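Local coordinates for protein Exo-beta-1,3-glucanase (Streptomyces sp. SirexAA-E, PDB 4PEY) that hydrolyses laminarin and laminarioligosaccharides from their non-reducing ends as an exo-beta-1,3-glucanase of glycoside hydrolase family 55, yielding glucose and laminaribiose, at residues S47-G51 with Q106-R110. The protein carries 1 engineered substitution. Sequence-based numbering, arbitrary orientation. Where two conformers were deposited one is given.
Sequences SNQFG and QNFWR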
loop_
_atom_site.group_PDB
_atom_site.type_symbol
_atom_site.label_atom_id
_atom_site.label_comp_id
_atom_site.label_asym_id
_atom_site.label_seq_id
_atom_site.Cartn_x
_atom_site.Cartn_y
_atom_site.Cartn_z
ATOM N N SER A 47 -19.848 -5.586 2.168
ATOM C CA SER A 47 -20.071 -4.143 2.173
ATOM C C SER A 47 -19.698 -3.525 3.517
ATOM O O SER A 47 -20.118 -2.410 3.834
ATOM C CB SER A 47 -21.527 -3.820 1.829
ATOM O OG SER A 47 -22.413 -4.432 2.746
ATOM N N ASN A 48 -18.902 -4.248 4.298
ATOM C CA ASN A 48 -18.520 -3.794 5.640
ATOM C C ASN A 48 -17.321 -2.849 5.589
ATOM O O ASN A 48 -16.254 -3.155 6.118
ATOM C CB ASN A 48 -18.218 -5.012 6.522
ATOM C CG ASN A 48 -18.273 -4.699 8.005
ATOM O OD1 ASN A 48 -18.554 -3.568 8.412
ATOM N ND2 ASN A 48 -18.016 -5.712 8.824
ATOM N N GLN A 49 -17.506 -1.694 4.952
ATOM C CA GLN A 49 -16.377 -0.829 4.614
ATOM C C GLN A 49 -15.674 -0.261 5.851
ATOM O O GLN A 49 -14.445 -0.093 5.851
ATOM C CB GLN A 49 -16.820 0.317 3.689
ATOM C CG GLN A 49 -15.653 1.232 3.323
ATOM C CD GLN A 49 -15.936 2.230 2.211
ATOM O OE1 GLN A 49 -15.031 2.941 1.779
ATOM N NE2 GLN A 49 -17.179 2.297 1.754
ATOM N N PHE A 50 -16.433 0.022 6.907
ATOM C CA PHE A 50 -15.846 0.671 8.079
ATOM C C PHE A 50 -16.056 -0.079 9.397
ATOM O O PHE A 50 -15.842 0.484 10.470
ATOM C CB PHE A 50 -16.395 2.099 8.209
ATOM C CG PHE A 50 -16.015 2.998 7.065
ATOM C CD1 PHE A 50 -14.689 3.390 6.884
ATOM C CD2 PHE A 50 -16.977 3.460 6.171
ATOM C CE1 PHE A 50 -14.332 4.224 5.836
ATOM C CE2 PHE A 50 -16.621 4.295 5.114
ATOM C CZ PHE A 50 -15.303 4.679 4.948
ATOM N N GLY A 51 -16.445 -1.347 9.320
ATOM C CA GLY A 51 -16.671 -2.128 10.520
ATOM C C GLY A 51 -15.374 -2.522 11.199
ATOM O O GLY A 51 -14.286 -2.301 10.659
ATOM N N GLN A 106 -14.148 1.805 -4.155
ATOM C CA GLN A 106 -14.083 1.682 -2.697
ATOM C C GLN A 106 -13.705 0.256 -2.269
ATOM O O GLN A 106 -13.918 -0.134 -1.120
ATOM C CB GLN A 106 -15.406 2.141 -2.052
ATOM C CG GLN A 106 -15.637 3.634 -2.332
ATOM C CD GLN A 106 -16.854 4.253 -1.676
ATOM O OE1 GLN A 106 -17.471 3.681 -0.773
ATOM N NE2 GLN A 106 -17.195 5.458 -2.124
ATOM N N ASN A 107 -13.104 -0.503 -3.184
ATOM C CA ASN A 107 -12.673 -1.868 -2.870
ATOM C C ASN A 107 -11.289 -1.856 -2.207
ATOM O O ASN A 107 -10.265 -2.146 -2.851
ATOM C CB ASN A 107 -12.677 -2.745 -4.130
ATOM C CG ASN A 107 -14.084 -3.221 -4.509
ATOM O OD1 ASN A 107 -15.048 -2.964 -3.784
ATOM N ND2 ASN A 107 -14.205 -3.917 -5.648
ATOM N N PHE A 108 -11.293 -1.520 -0.914
ATOM C CA PHE A 108 -10.089 -1.289 -0.112
ATOM C C PHE A 108 -9.795 -2.414 0.875
ATOM O O PHE A 108 -10.658 -3.245 1.151
ATOM C CB PHE A 108 -10.220 -0.017 0.740
ATOM C CG PHE A 108 -10.652 1.221 -0.003
ATOM C CD1 PHE A 108 -10.068 1.587 -1.209
ATOM C CD2 PHE A 108 -11.626 2.051 0.547
ATOM C CE1 PHE A 108 -10.466 2.754 -1.861
ATOM C CE2 PHE A 108 -12.020 3.222 -0.087
ATOM C CZ PHE A 108 -11.439 3.575 -1.296
ATOM N N TRP A 109 -8.587 -2.371 1.444
ATOM C CA TRP A 109 -8.212 -3.079 2.678
ATOM C C TRP A 109 -8.458 -4.583 2.602
ATOM O O TRP A 109 -9.251 -5.142 3.361
ATOM C CB TRP A 109 -8.945 -2.480 3.908
ATOM C CG TRP A 109 -8.671 -0.996 4.112
ATOM C CD1 TRP A 109 -7.447 -0.392 4.226
ATOM C CD2 TRP A 109 -9.645 0.057 4.210
ATOM N NE1 TRP A 109 -7.600 0.968 4.383
ATOM C CE2 TRP A 109 -8.940 1.269 4.375
ATOM C CE3 TRP A 109 -11.045 0.094 4.180
ATOM C CZ2 TRP A 109 -9.584 2.502 4.485
ATOM C CZ3 TRP A 109 -11.685 1.317 4.285
ATOM C CH2 TRP A 109 -10.956 2.508 4.438
ATOM N N ARG A 110 -7.755 -5.243 1.689
ATOM C CA ARG A 110 -7.823 -6.699 1.592
ATOM C C ARG A 110 -6.534 -7.172 0.933
ATOM O O ARG A 110 -5.764 -6.350 0.446
ATOM C CB ARG A 110 -9.072 -7.142 0.811
ATOM C CG ARG A 110 -9.122 -6.681 -0.654
ATOM C CD ARG A 110 -10.563 -6.657 -1.170
ATOM N NE ARG A 110 -11.297 -5.533 -0.595
ATOM C CZ ARG A 110 -12.616 -5.364 -0.665
ATOM N NH1 ARG A 110 -13.386 -6.277 -1.264
ATOM N NH2 ARG A 110 -13.168 -4.290 -0.110
#
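Gln106 OE1 accepts a hydrogen bond from Gln49 NE2 at 2.9 Å, the one hydrogen bond between the two segments. The donor amide aims its N-H nearly within its own plane, but arrives tilted from the carbonyl plane of Gln106, and the two side chains meet at about a right angle. With CG anti to the backbone N (chi1 -180°) and the rest of the chain extended, Gln49 reaches straight across to its partner. Its OE1 accepts from His406 and lies at the edge of the Phe108 ring, 3.6 Å from CE2, so both ends of the amide are engaged and its flip is fixed. Nearer the backbone, Gln49 CG rests over the centre of the Phe50 ring and is 4.1 Å from Trp109 CZ3, while Phe50 CE1 approaches the indole edge at CH2 (4.0 Å). A leucine at Gln49 would probably leave Gln106 OE1 and His406 without their mate and free the Gln106 amide to turn. Gln106 and Phe108 both touch a glucose unit of the bound glycan, so one side of this buried contact forms part of the wall of the glycan pocket. It joins the loop between helix 34-45 and strand 55-59 to the one leading from strand 87-94 into strand 110-113.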